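Local structure of Blr6230 protein (Bradyrhizobium diazoefficiens USDA 110, 5NGG) at residues A36-F41 with G247-R252; Y48-D53 with D82-L87; L96-H101 with Q120-E125; L169-T174 with T182-T187; R195-F200 with V237-H242. The protein is a subclass B3 metallo-beta-lactamase, BJP-1, which, like its relatives, probably hydrolyses the beta-lactam ring of antibiotics with zinc ions in its active site. All coordinates share one frame; numbering follows the deposited sequence. Where two conformers were deposited one is given.

Interaction 1: A36-F41 with G247-R252; sequences APFEPF and GMQAKR
Met248 meets two phenylalanines at once. Its methyl CE sits over one face of the Phe38 ring, 3.6 Å from the ring centroid and offset toward the rim, in a CH-pi contact. SD lies obliquely to that same ring, and it also reaches the edge of Phe41, 3.8 Å from Phe41 CE1, so both are Met-aromatic contacts. The thioether gets there because the chain, with CG anti to N (chi1 -177°), folds back at chi2 and chi3. Here the loop that leads from helix 23-30 into strand 41-44 is packed on the start of helix 248-253, whose N-cap position is Gly247. The second kind is a CH-pi contact: Arg252 CD lies over the centre of the Phe41 ring, 3.6 Å from the centroid, and the guanidinium, its plane 3° from that of the ring, is displaced over Phe41 CB and CG. Gln249 CG packs obliquely against the Phe38 ring, 3.5 Å from Phe38 CE1, while its NE2 is hydrogen-bonded to Asp53.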
# COMPACT_ATOMS: atom_id res chain seq x y z
N ALA A 36 -8.81 -7.73 11.92
CA ALA A 36 -10.20 -8.21 11.88
C ALA A 36 -10.60 -8.59 10.46
O ALA A 36 -10.15 -7.98 9.48
CB ALA A 36 -11.15 -7.16 12.40
N PRO A 37 -11.48 -9.59 10.33
CA PRO A 37 -11.85 -10.03 8.99
C PRO A 37 -12.71 -9.05 8.18
O PRO A 37 -13.52 -8.29 8.73
CB PRO A 37 -12.64 -11.30 9.26
CG PRO A 37 -13.19 -11.12 10.61
CD PRO A 37 -12.12 -10.42 11.37
N PHE A 38 -12.56 -9.12 6.86
CA PHE A 38 -13.45 -8.45 5.92
C PHE A 38 -13.70 -9.42 4.78
O PHE A 38 -12.79 -10.11 4.34
CB PHE A 38 -12.82 -7.16 5.39
CG PHE A 38 -13.79 -6.26 4.69
CD1 PHE A 38 -14.54 -5.33 5.41
CD2 PHE A 38 -13.98 -6.32 3.31
CE1 PHE A 38 -15.44 -4.50 4.77
CE2 PHE A 38 -14.90 -5.48 2.68
CZ PHE A 38 -15.63 -4.58 3.41
N GLU A 39 -14.94 -9.51 4.30
CA GLU A 39 -15.26 -10.43 3.23
C GLU A 39 -14.58 -10.00 1.92
O GLU A 39 -14.77 -8.86 1.48
CB GLU A 39 -16.78 -10.49 3.03
CG GLU A 39 -17.27 -11.74 2.31
CD GLU A 39 -17.17 -12.98 3.17
OE1 GLU A 39 -17.01 -12.85 4.41
OE2 GLU A 39 -17.24 -14.09 2.60
N PRO A 40 -13.83 -10.91 1.27
CA PRO A 40 -13.18 -10.54 0.02
C PRO A 40 -14.17 -10.36 -1.12
O PRO A 40 -15.26 -10.92 -1.09
CB PRO A 40 -12.22 -11.70 -0.21
CG PRO A 40 -12.89 -12.87 0.42
CD PRO A 40 -13.50 -12.29 1.66
N PHE A 41 -13.76 -9.63 -2.15
CA PHE A 41 -14.67 -9.31 -3.25
C PHE A 41 -13.92 -8.83 -4.47
O PHE A 41 -12.79 -8.33 -4.41
CB PHE A 41 -15.72 -8.26 -2.84
CG PHE A 41 -15.16 -6.89 -2.52
CD1 PHE A 41 -14.60 -6.60 -1.28
CD2 PHE A 41 -15.18 -5.89 -3.49
CE1 PHE A 41 -14.09 -5.34 -1.00
CE2 PHE A 41 -14.67 -4.62 -3.21
CZ PHE A 41 -14.12 -4.35 -1.96
N GLY A 247 -12.19 5.10 1.36
CA GLY A 247 -13.54 4.83 1.82
C GLY A 247 -14.08 3.52 1.27
O GLY A 247 -15.19 3.46 0.77
N MET A 248 -13.28 2.46 1.40
CA MET A 248 -13.60 1.18 0.78
C MET A 248 -14.96 0.61 1.19
O MET A 248 -15.73 0.20 0.34
CB MET A 248 -12.50 0.16 1.11
CG MET A 248 -12.69 -1.21 0.46
SD MET A 248 -13.72 -2.37 1.38
CE MET A 248 -12.64 -2.73 2.77
N GLN A 249 -15.25 0.61 2.49
CA GLN A 249 -16.41 -0.12 2.99
C GLN A 249 -17.69 0.54 2.47
O GLN A 249 -18.67 -0.12 2.10
CB GLN A 249 -16.34 -0.19 4.53
CG GLN A 249 -15.18 -1.00 5.10
CD GLN A 249 -13.86 -0.23 5.38
OE1 GLN A 249 -13.51 0.78 4.69
NE2 GLN A 249 -13.08 -0.75 6.37
N ALA A 250 -17.71 1.86 2.47
CA ALA A 250 -18.87 2.61 1.96
C ALA A 250 -19.11 2.36 0.48
O ALA A 250 -20.26 2.27 0.04
CB ALA A 250 -18.71 4.09 2.25
N LYS A 251 -18.04 2.26 -0.29
CA LYS A 251 -18.16 1.94 -1.71
C LYS A 251 -18.64 0.51 -1.95
O LYS A 251 -19.50 0.27 -2.79
CB LYS A 251 -16.85 2.19 -2.43
CG LYS A 251 -16.54 3.66 -2.64
CD LYS A 251 -15.07 3.88 -2.97
CE LYS A 251 -14.75 5.29 -3.42
NZ LYS A 251 -13.27 5.45 -3.46
N ARG A 252 -18.09 -0.44 -1.19
CA ARG A 252 -18.51 -1.84 -1.34
C ARG A 252 -20.03 -1.97 -1.14
O ARG A 252 -20.70 -2.70 -1.87
CB ARG A 252 -17.71 -2.75 -0.38
CG ARG A 252 -18.18 -4.21 -0.36
CD ARG A 252 -18.13 -4.87 -1.72
NE ARG A 252 -18.44 -6.29 -1.60
CZ ARG A 252 -19.00 -7.03 -2.54
NH1 ARG A 252 -19.26 -8.30 -2.26
NH2 ARG A 252 -19.36 -6.51 -3.71

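Interaction 2: Y48-D53 with D82-L87; sequences YYVGTD and DNIAKL
Asn83 supplies the polar link to Val50: ND2 donates to Val50 O at 2.9 Å, with a nearly straight N-H...O angle of 167°. The acceptor lies in the Asn83 amide plane, yet the donor approaches from above the carbonyl plane of Val50. ND2 also donates to water 1, which lies 2.8 Å from Gly51 O and can donate to it, so the amide may serve two successive carbonyls, one directly and one through solvent. Across the loop, Tyr49 OH donates to Thr52 O at 2.7 Å, bracing the chain as it leaves the strand.

The apolar contacts centre on Val50 and Leu87. Leu87 CD1 touches both Val50 CG1, at 3.6 Å, and Tyr48 CB, at 3.7 Å, and lies oblique to the Tyr48 ring. Val50 CG1, beside the backbone N (chi1 -63°), meets Leu87, and CG2 is the nearer of the two methyls to Ile84 CG1, at 4.1 Å. Val59 of strand 58-62 backs both Val50 and Ile84, and Phe89 meets the Tyr48 ring edge-to-face. This is the helix-on-sheet layer of the alpha-beta/beta-alpha metallo-beta-lactamase fold, helix 77-86 covering the end of strand 47-49.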
# COMPACT_ATOMS: atom_id res chain seq x y z
N TYR A 48 -9.09 -7.70 -7.12
CA TYR A 48 -9.89 -8.32 -6.07
C TYR A 48 -9.32 -7.89 -4.71
O TYR A 48 -8.10 -7.91 -4.50
CB TYR A 48 -9.84 -9.86 -6.15
CG TYR A 48 -10.40 -10.41 -7.45
CD1 TYR A 48 -9.69 -10.34 -8.64
CD2 TYR A 48 -11.69 -10.97 -7.49
CE1 TYR A 48 -10.22 -10.80 -9.83
CE2 TYR A 48 -12.22 -11.45 -8.68
CZ TYR A 48 -11.49 -11.37 -9.84
OH TYR A 48 -12.02 -11.82 -11.03
N TYR A 49 -10.21 -7.53 -3.78
CA TYR A 49 -9.81 -7.18 -2.41
C TYR A 49 -9.77 -8.44 -1.56
O TYR A 49 -10.75 -9.17 -1.52
CB TYR A 49 -10.84 -6.19 -1.82
CG TYR A 49 -10.43 -5.61 -0.49
CD1 TYR A 49 -10.66 -6.29 0.71
CD2 TYR A 49 -9.80 -4.38 -0.41
CE1 TYR A 49 -10.26 -5.78 1.94
CE2 TYR A 49 -9.41 -3.85 0.83
CZ TYR A 49 -9.62 -4.55 2.00
OH TYR A 49 -9.20 -3.96 3.16
N VAL A 50 -8.64 -8.70 -0.89
CA VAL A 50 -8.43 -9.87 -0.02
C VAL A 50 -7.83 -9.48 1.33
O VAL A 50 -7.29 -10.33 2.05
CB VAL A 50 -7.59 -10.98 -0.70
CG1 VAL A 50 -8.31 -11.53 -1.93
CG2 VAL A 50 -6.21 -10.46 -1.09
N GLY A 51 -7.93 -8.19 1.70
CA GLY A 51 -7.34 -7.70 2.95
C GLY A 51 -8.24 -7.89 4.16
O GLY A 51 -9.19 -8.69 4.18
N THR A 52 -7.91 -7.14 5.20
CA THR A 52 -8.62 -7.16 6.47
C THR A 52 -9.53 -5.94 6.52
O THR A 52 -9.61 -5.15 5.58
CB THR A 52 -7.64 -7.19 7.65
OG1 THR A 52 -7.01 -5.92 7.72
CG2 THR A 52 -6.59 -8.30 7.50
N ASP A 53 -10.21 -5.76 7.66
CA ASP A 53 -10.99 -4.55 7.84
C ASP A 53 -10.17 -3.25 7.90
O ASP A 53 -10.72 -2.18 7.68
CB ASP A 53 -11.88 -4.73 9.09
CG ASP A 53 -12.88 -3.64 9.27
OD1 ASP A 53 -13.45 -3.17 8.25
OD2 ASP A 53 -13.12 -3.28 10.44
N ASP A 82 -6.32 -17.42 3.29
CA ASP A 82 -7.70 -17.89 3.35
C ASP A 82 -8.64 -17.06 2.46
O ASP A 82 -9.47 -17.64 1.74
CB ASP A 82 -8.21 -17.92 4.80
CG ASP A 82 -7.66 -19.10 5.61
OD1 ASP A 82 -7.08 -20.04 5.03
OD2 ASP A 82 -7.83 -19.07 6.85
N ASN A 83 -8.51 -15.73 2.51
CA ASN A 83 -9.32 -14.86 1.66
C ASN A 83 -9.11 -15.13 0.16
O ASN A 83 -10.06 -15.08 -0.63
CB ASN A 83 -9.02 -13.40 1.98
CG ASN A 83 -9.55 -12.99 3.32
OD1 ASN A 83 -10.43 -13.66 3.90
ND2 ASN A 83 -9.02 -11.89 3.83
N ILE A 84 -7.85 -15.35 -0.22
CA ILE A 84 -7.51 -15.70 -1.60
C ILE A 84 -8.27 -16.95 -2.01
O ILE A 84 -8.88 -17.00 -3.09
CB ILE A 84 -5.97 -15.84 -1.75
CG1 ILE A 84 -5.32 -14.45 -1.58
CG2 ILE A 84 -5.57 -16.46 -3.09
CD1 ILE A 84 -3.82 -14.45 -1.45
N ALA A 85 -8.24 -17.96 -1.15
CA ALA A 85 -8.92 -19.22 -1.46
C ALA A 85 -10.44 -19.06 -1.50
O ALA A 85 -11.12 -19.72 -2.32
CB ALA A 85 -8.52 -20.27 -0.44
N LYS A 86 -10.98 -18.19 -0.64
CA LYS A 86 -12.43 -17.91 -0.63
C LYS A 86 -12.95 -17.42 -1.99
O LYS A 86 -14.11 -17.68 -2.35
CB LYS A 86 -12.83 -16.88 0.44
CG LYS A 86 -12.87 -17.38 1.87
CD LYS A 86 -13.17 -16.25 2.85
CE LYS A 86 -13.05 -16.72 4.29
N LEU A 87 -12.11 -16.69 -2.72
CA LEU A 87 -12.47 -16.23 -4.05
C LEU A 87 -12.27 -17.28 -5.14
O LEU A 87 -12.63 -17.03 -6.29
CB LEU A 87 -11.70 -14.96 -4.39
CG LEU A 87 -12.02 -13.75 -3.54
CD1 LEU A 87 -11.11 -12.63 -3.97
CD2 LEU A 87 -13.48 -13.31 -3.61
O HOH W 1 -10.15 -10.48 6.12

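Interaction 3: L96-H101 with Q120-E125; sequences LILNTH and QLVAGE. With ZN (zinc ion), chain D.
Ile97 and Val122 form the tight middle of this contact. Ile97 N donates to Gln120 O, Val122 N to Ile97 O, and Asn99 N to Val122 O. The bond from Asn99 N to Val122 O, 3.1 Å, is the longest and most bent of the three, at 147°. On one face of the sheet Leu98 CD1 rests 3.8 Å from Val122 CB, the two side chains pointing the same way; on the other, Ile97 CG2 meets Leu121 CD1 at 3.9 Å, with Phe110 of helix 110-117 packed against both residues. The strands run parallel in register, neighbours within the seven-stranded mixed sheet, one of the two sheets of the metallo-beta-lactamase sandwich.

Toward either end the packing thins. At the start, Gln120 is solvent-exposed, and its CB borders Leu96 CD2 at 4.0 Å. Beyond Asn99 the chains part and water 2 fills in, accepting from Gly124 N and lying within donating distance of Asn99 O and Thr100 O. Asn99 swings its CG anti to N (chi1 -172°), which lets ND2 reach His101 O from above the carbonyl plane as well as Asp70. The strand-end turn so tied carries His101, whose NE2 binds a zinc ion at 2.1 Å together with His103, His177 and water 3.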
# COMPACT_ATOMS: atom_id res chain seq x y z
N LEU A 96 4.10 -12.91 -8.96
CA LEU A 96 4.73 -11.66 -8.54
C LEU A 96 4.05 -11.15 -7.29
O LEU A 96 2.82 -11.28 -7.12
CB LEU A 96 4.65 -10.55 -9.59
CG LEU A 96 5.32 -10.80 -10.93
CD1 LEU A 96 5.01 -9.65 -11.88
CD2 LEU A 96 6.82 -10.96 -10.76
N ILE A 97 4.88 -10.56 -6.45
CA ILE A 97 4.44 -9.82 -5.27
C ILE A 97 4.97 -8.40 -5.45
O ILE A 97 6.17 -8.20 -5.64
CB ILE A 97 5.00 -10.41 -3.97
CG1 ILE A 97 4.62 -11.89 -3.84
CG2 ILE A 97 4.50 -9.61 -2.79
CD1 ILE A 97 5.37 -12.63 -2.75
N LEU A 98 4.06 -7.42 -5.39
CA LEU A 98 4.43 -6.01 -5.44
C LEU A 98 4.19 -5.39 -4.08
O LEU A 98 3.26 -5.77 -3.36
CB LEU A 98 3.60 -5.26 -6.50
CG LEU A 98 4.16 -5.29 -7.93
CD1 LEU A 98 4.64 -6.61 -8.43
CD2 LEU A 98 3.17 -4.64 -8.87
N ASN A 99 5.03 -4.42 -3.74
CA ASN A 99 4.89 -3.68 -2.49
C ASN A 99 4.63 -2.21 -2.79
O ASN A 99 5.28 -1.63 -3.67
CB ASN A 99 6.18 -3.83 -1.68
CG ASN A 99 6.14 -3.26 -0.23
OD1 ASN A 99 7.18 -2.80 0.24
ND2 ASN A 99 5.03 -3.36 0.48
N THR A 100 3.74 -1.61 -2.01
CA THR A 100 3.58 -0.15 -1.98
C THR A 100 4.69 0.47 -1.12
O THR A 100 5.43 1.35 -1.55
CB THR A 100 2.22 0.29 -1.42
OG1 THR A 100 1.97 -0.37 -0.17
CG2 THR A 100 1.11 0.03 -2.44
N HIS A 101 4.82 0.01 0.13
CA HIS A 101 5.89 0.54 0.99
C HIS A 101 6.22 -0.44 2.10
O HIS A 101 5.40 -1.26 2.50
CB HIS A 101 5.56 1.93 1.54
CG HIS A 101 4.56 1.92 2.65
ND1 HIS A 101 3.21 2.12 2.47
CD2 HIS A 101 4.74 1.80 3.99
CE1 HIS A 101 2.60 2.08 3.64
NE2 HIS A 101 3.50 1.86 4.58
N GLN A 120 8.41 -13.73 -7.34
CA GLN A 120 9.40 -12.65 -7.27
C GLN A 120 8.79 -11.42 -6.61
O GLN A 120 7.64 -11.12 -6.84
CB GLN A 120 9.90 -12.30 -8.66
CG GLN A 120 10.74 -13.39 -9.31
CD GLN A 120 11.09 -13.06 -10.74
OE1 GLN A 120 10.22 -13.00 -11.61
NE2 GLN A 120 12.37 -12.85 -11.00
N LEU A 121 9.57 -10.75 -5.78
CA LEU A 121 9.17 -9.53 -5.08
C LEU A 121 9.74 -8.31 -5.81
O LEU A 121 10.95 -8.24 -6.08
CB LEU A 121 9.65 -9.54 -3.63
CG LEU A 121 9.43 -8.25 -2.82
CD1 LEU A 121 7.95 -7.89 -2.66
CD2 LEU A 121 10.10 -8.33 -1.43
N VAL A 122 8.84 -7.36 -6.08
CA VAL A 122 9.17 -6.11 -6.77
C VAL A 122 8.83 -4.93 -5.85
O VAL A 122 7.71 -4.88 -5.33
CB VAL A 122 8.36 -6.00 -8.06
CG1 VAL A 122 8.78 -4.76 -8.85
CG2 VAL A 122 8.53 -7.26 -8.89
N ALA A 123 9.76 -4.00 -5.66
CA ALA A 123 9.57 -2.91 -4.72
C ALA A 123 10.45 -1.73 -5.11
O ALA A 123 11.45 -1.87 -5.82
CB ALA A 123 9.88 -3.36 -3.29
N GLY A 124 10.09 -0.56 -4.60
CA GLY A 124 10.86 0.65 -4.82
C GLY A 124 12.29 0.50 -4.32
O GLY A 124 12.54 0.04 -3.19
N GLU A 125 13.24 0.96 -5.13
CA GLU A 125 14.66 0.77 -4.82
C GLU A 125 15.06 1.28 -3.43
O GLU A 125 15.82 0.63 -2.73
CB GLU A 125 15.51 1.46 -5.88
CG GLU A 125 17.02 1.41 -5.66
CD GLU A 125 17.79 2.08 -6.79
OE1 GLU A 125 17.51 1.77 -7.97
OE2 GLU A 125 18.67 2.91 -6.49
ZN ZN D . 3.33 2.56 6.52
O HOH W 2 7.63 -0.17 -3.27
O HOH W 3 2.10 1.65 7.57

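Interaction 4: L169-T174 with T182-T187; sequences LTAHAT and TSWEMT. With ZN (zinc ion), chain E.
The Trp184 indole is covered on one face by two methyls, Ala171 CB, 3.7 Å from Trp184 CZ3, and Thr182 CG2; Leu169 CB comes to it obliquely. Its NE1 is hydrogen-bonded to Asn99 O. The His172 imidazole works through its edge instead. Ser183 O lies near its plane, and NE2 donates to Glu185 OE1 at 2.7 Å, meeting the carboxylate on its anti side, ring and carboxylate turned 32° apart. Glu185 reaches it by a fully extended chain, CG anti to N (chi1 -179°). At the other ring nitrogen, ND1 binds a zinc ion at 2.0 Å, so zinc and carboxylate together hold the ring's rotation, and the carboxylate would tend to make the imidazole a stronger electron donor.

Beside His172, Thr174 OG1 and Ser183 OG share a hydrogen bond of 2.8 Å, and Ser183 OG is also bonded to Cys201 N. Between the strands, Thr170 with Glu185 and His172 with Ser183 are the hydrogen-bonded pairs, for example Glu185 N to Thr170 O at 2.8 Å. Water 4 joins Thr170 OG1 to Glu185 O. The whole is an antiparallel beta hairpin of the five-stranded sheet, with a zinc site, separate from the His101 and His242 zincs, completed by Glu158 and Lys229.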
# COMPACT_ATOMS: atom_id res chain seq x y z
N LEU A 169 1.74 -3.03 -14.87
CA LEU A 169 1.65 -1.93 -13.92
C LEU A 169 2.87 -1.03 -14.10
O LEU A 169 3.97 -1.52 -14.44
CB LEU A 169 1.59 -2.41 -12.47
CG LEU A 169 0.36 -3.27 -12.12
CD1 LEU A 169 0.67 -4.77 -12.20
CD2 LEU A 169 -0.18 -2.92 -10.76
N THR A 170 2.67 0.27 -13.87
CA THR A 170 3.73 1.26 -13.95
C THR A 170 4.02 1.80 -12.54
O THR A 170 3.10 2.20 -11.81
CB THR A 170 3.33 2.42 -14.88
OG1 THR A 170 3.07 1.88 -16.18
CG2 THR A 170 4.43 3.46 -14.99
N ALA A 171 5.30 1.79 -12.16
CA ALA A 171 5.75 2.33 -10.88
C ALA A 171 5.82 3.84 -10.92
O ALA A 171 6.40 4.42 -11.86
CB ALA A 171 7.12 1.76 -10.54
N HIS A 172 5.33 4.47 -9.86
CA HIS A 172 5.55 5.90 -9.63
C HIS A 172 6.23 6.10 -8.29
O HIS A 172 5.77 5.58 -7.28
CB HIS A 172 4.24 6.66 -9.64
CG HIS A 172 3.55 6.66 -10.95
ND1 HIS A 172 3.82 7.58 -11.93
CD2 HIS A 172 2.63 5.81 -11.45
CE1 HIS A 172 3.06 7.32 -12.98
NE2 HIS A 172 2.33 6.26 -12.71
N ALA A 173 7.30 6.88 -8.27
CA ALA A 173 8.01 7.16 -7.03
C ALA A 173 7.26 8.24 -6.27
O ALA A 173 7.16 9.38 -6.73
CB ALA A 173 9.44 7.59 -7.32
N THR A 174 6.70 7.86 -5.12
CA THR A 174 5.91 8.75 -4.29
C THR A 174 6.42 8.65 -2.85
O THR A 174 5.66 8.30 -1.93
CB THR A 174 4.40 8.41 -4.38
OG1 THR A 174 4.22 6.99 -4.21
CG2 THR A 174 3.83 8.78 -5.73
N THR A 182 6.11 3.41 -3.36
CA THR A 182 5.83 3.29 -4.79
C THR A 182 4.34 3.14 -4.98
O THR A 182 3.72 2.22 -4.44
CB THR A 182 6.57 2.09 -5.38
OG1 THR A 182 7.99 2.24 -5.15
CG2 THR A 182 6.33 1.96 -6.88
N SER A 183 3.77 4.04 -5.77
CA SER A 183 2.38 3.96 -6.18
C SER A 183 2.30 3.31 -7.55
O SER A 183 3.06 3.65 -8.44
CB SER A 183 1.76 5.36 -6.22
OG SER A 183 1.76 5.95 -4.91
N TRP A 184 1.40 2.34 -7.71
CA TRP A 184 1.37 1.52 -8.91
C TRP A 184 0.13 1.83 -9.76
O TRP A 184 -0.99 1.77 -9.26
CB TRP A 184 1.33 0.05 -8.50
CG TRP A 184 2.58 -0.46 -7.84
CD1 TRP A 184 2.83 -0.58 -6.51
CD2 TRP A 184 3.75 -0.89 -8.51
NE1 TRP A 184 4.08 -1.08 -6.31
CE2 TRP A 184 4.67 -1.29 -7.53
CE3 TRP A 184 4.12 -1.00 -9.86
CZ2 TRP A 184 5.93 -1.82 -7.85
CZ3 TRP A 184 5.34 -1.49 -10.17
CH2 TRP A 184 6.24 -1.92 -9.18
N GLU A 185 0.36 2.14 -11.04
CA GLU A 185 -0.73 2.48 -11.95
C GLU A 185 -1.02 1.33 -12.91
O GLU A 185 -0.11 0.69 -13.44
CB GLU A 185 -0.34 3.72 -12.75
CG GLU A 185 -1.39 4.20 -13.72
CD GLU A 185 -0.98 5.44 -14.48
OE1 GLU A 185 0.19 5.91 -14.35
OE2 GLU A 185 -1.84 5.93 -15.26
N MET A 186 -2.30 1.07 -13.15
CA MET A 186 -2.70 0.08 -14.16
C MET A 186 -4.05 0.43 -14.74
O MET A 186 -4.83 1.15 -14.15
CB MET A 186 -2.71 -1.35 -13.65
CG MET A 186 -3.75 -1.64 -12.58
SD MET A 186 -3.84 -3.40 -12.13
CE MET A 186 -4.76 -4.04 -13.52
N THR A 187 -4.28 -0.08 -15.95
CA THR A 187 -5.53 0.14 -16.64
C THR A 187 -6.45 -1.08 -16.43
O THR A 187 -6.02 -2.25 -16.52
CB THR A 187 -5.27 0.28 -18.14
OG1 THR A 187 -4.31 1.32 -18.32
CG2 THR A 187 -6.54 0.60 -18.93
ZN ZN E . 5.02 9.23 -11.99
O HOH W 4 0.65 0.53 -16.58

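Interaction 5: R195-F200 with V237-H242. With ZN (zinc ion), chain C.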
# COMPACT_ATOMS: atom_id res chain seq x y z
N ARG A 195 -10.24 2.57 -17.63
CA ARG A 195 -10.14 3.39 -16.43
C ARG A 195 -8.78 3.15 -15.80
O ARG A 195 -8.28 2.02 -15.75
CB ARG A 195 -11.24 3.01 -15.43
CG ARG A 195 -12.65 3.34 -15.89
CD ARG A 195 -12.87 4.84 -15.86
NE ARG A 195 -14.22 5.23 -16.24
CZ ARG A 195 -14.70 6.46 -16.10
NH1 ARG A 195 -13.96 7.43 -15.58
NH2 ARG A 195 -15.94 6.72 -16.46
N GLU A 196 -8.15 4.23 -15.33
CA GLU A 196 -6.80 4.17 -14.76
C GLU A 196 -6.91 4.06 -13.24
O GLU A 196 -7.55 4.88 -12.57
CB GLU A 196 -6.00 5.39 -15.18
CG GLU A 196 -6.09 5.69 -16.69
CD GLU A 196 -5.90 4.49 -17.64
OE1 GLU A 196 -5.06 3.63 -17.33
OE2 GLU A 196 -6.57 4.41 -18.71
N VAL A 197 -6.24 3.05 -12.70
CA VAL A 197 -6.22 2.74 -11.26
C VAL A 197 -4.86 3.14 -10.69
O VAL A 197 -3.84 2.86 -11.33
CB VAL A 197 -6.45 1.23 -11.05
CG1 VAL A 197 -6.39 0.87 -9.56
CG2 VAL A 197 -7.75 0.76 -11.68
N LEU A 198 -4.86 3.75 -9.50
CA LEU A 198 -3.62 3.93 -8.75
C LEU A 198 -3.73 3.23 -7.43
O LEU A 198 -4.57 3.58 -6.60
CB LEU A 198 -3.28 5.40 -8.53
CG LEU A 198 -1.86 5.68 -8.01
CD1 LEU A 198 -0.84 5.41 -9.10
CD2 LEU A 198 -1.74 7.09 -7.46
N PHE A 199 -2.81 2.28 -7.18
CA PHE A 199 -2.57 1.77 -5.83
C PHE A 199 -1.62 2.79 -5.19
O PHE A 199 -0.39 2.69 -5.32
CB PHE A 199 -1.95 0.39 -5.88
CG PHE A 199 -2.80 -0.66 -6.54
CD1 PHE A 199 -2.74 -0.91 -7.91
CD2 PHE A 199 -3.64 -1.47 -5.78
CE1 PHE A 199 -3.49 -1.92 -8.49
CE2 PHE A 199 -4.41 -2.45 -6.35
CZ PHE A 199 -4.34 -2.67 -7.71
N PHE A 200 -2.19 3.80 -4.54
CA PHE A 200 -1.42 4.86 -3.90
C PHE A 200 -0.69 4.26 -2.70
O PHE A 200 -1.25 3.43 -1.99
CB PHE A 200 -2.37 5.99 -3.50
CG PHE A 200 -1.68 7.14 -2.80
CD1 PHE A 200 -0.72 7.88 -3.46
CD2 PHE A 200 -1.99 7.47 -1.47
CE1 PHE A 200 -0.07 8.93 -2.83
CE2 PHE A 200 -1.32 8.51 -0.83
CZ PHE A 200 -0.37 9.25 -1.51
N VAL A 237 -9.58 5.61 -10.45
CA VAL A 237 -9.87 4.74 -9.31
C VAL A 237 -8.71 4.84 -8.33
O VAL A 237 -7.62 4.33 -8.61
CB VAL A 237 -10.04 3.28 -9.77
CG1 VAL A 237 -10.24 2.34 -8.57
CG2 VAL A 237 -11.21 3.14 -10.74
N LEU A 238 -8.96 5.45 -7.18
CA LEU A 238 -7.98 5.53 -6.10
C LEU A 238 -8.10 4.30 -5.21
O LEU A 238 -9.16 4.02 -4.65
CB LEU A 238 -8.22 6.75 -5.24
CG LEU A 238 -7.26 6.90 -4.05
CD1 LEU A 238 -5.81 7.02 -4.51
CD2 LEU A 238 -7.68 8.08 -3.18
N LEU A 239 -6.99 3.58 -5.05
CA LEU A 239 -6.85 2.50 -4.08
C LEU A 239 -5.66 2.85 -3.19
O LEU A 239 -4.91 3.78 -3.42
CB LEU A 239 -6.68 1.15 -4.77
CG LEU A 239 -7.80 0.74 -5.73
CD1 LEU A 239 -7.49 -0.58 -6.42
CD2 LEU A 239 -9.11 0.63 -4.99
N GLY A 240 -5.46 2.07 -2.14
CA GLY A 240 -4.38 2.31 -1.22
C GLY A 240 -4.19 1.17 -0.25
O GLY A 240 -4.95 0.20 -0.27
N PRO A 241 -3.18 1.27 0.63
CA PRO A 241 -2.82 0.11 1.46
C PRO A 241 -3.62 0.00 2.76
O PRO A 241 -3.46 -0.99 3.48
CB PRO A 241 -1.33 0.30 1.70
CG PRO A 241 -1.10 1.74 1.58
CD PRO A 241 -2.16 2.33 0.70
N HIS A 242 -4.50 0.98 3.03
CA HIS A 242 -5.49 0.91 4.09
C HIS A 242 -6.81 1.32 3.46
O HIS A 242 -6.84 2.26 2.66
CB HIS A 242 -5.12 1.83 5.26
CG HIS A 242 -3.88 1.42 5.98
ND1 HIS A 242 -3.84 0.41 6.92
CD2 HIS A 242 -2.62 1.89 5.89
CE1 HIS A 242 -2.60 0.28 7.37
NE2 HIS A 242 -1.84 1.17 6.77
ZN ZN C . 0.27 1.09 6.81
O HOH W 3 2.10 1.65 7.57
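Leu239 overlaps two side chains of strand 193-199 with a single methyl: CD1 lies 3.6 Å from Phe199 CE2 and 3.6 Å from Val197 CG1. It meets the Phe199 ring obliquely, the two side chains side by side and pointing the same way. Further back on this face Val197 CG2 touches Val237 CB at 3.9 Å. Tyr58 of strand 58-62 meets Phe199 edge-to-face and also packs on Leu239, so this face is turned to the other sheet. On the reverse face Leu238 CD1 packs on Phe200 CB at 3.7 Å; the Phe200 ring, with CG anti to N (chi1 179°), is carried off toward Leu276 of helix 268-291, while Leu269 of that helix touches Leu198 and Leu238.

The two strands are the parallel partners of a beta-alpha-beta unit whose crossover runs through helix 219-232. Strand 237-239 is outermost in the five-stranded sheet within this chain. Four backbone bonds join them: Val237 N to Glu196 O, Leu198 N to Val237 O, Leu239 N to Leu198 O and Phe200 N to Leu239 O. Beyond the last, Gly240 CA faces Phe200 O at 3.4 Å, and the chain passes through Pro241 to His242. There NE2 binds a zinc ion at 2.1 Å with Asp105, His106, water 3 and one further ligand, and ND1 is hydrogen-bonded to Gly54 O.

How the interactions relate
Interaction 1 closes a chain loop in which the other four are nested, coming in series from 2 to 5. Interactions 1 and 2 touch through backbone bonds (Phe41 O with Tyr49 N, Ala36 O with Asp53 N), their centres about 10 Å apart. Interactions 2 and 3 both reach the seven-stranded sheet; 4 and 5 belong to the five-stranded one, where strands 182-190 and 193-199 are neighbours. One place where the sheets come together is between interactions 3 and 4, Thr100 O and Asn99 O facing Thr182 N and Trp184 NE1, centres about 11 Å apart. Interactions 3 and 5, about 16 Å apart between centres, share water 3, which bridges the zinc ions of His101 and His242: each sheet delivers ligands to the dinuclear site, while the zinc of interaction 4 is separate.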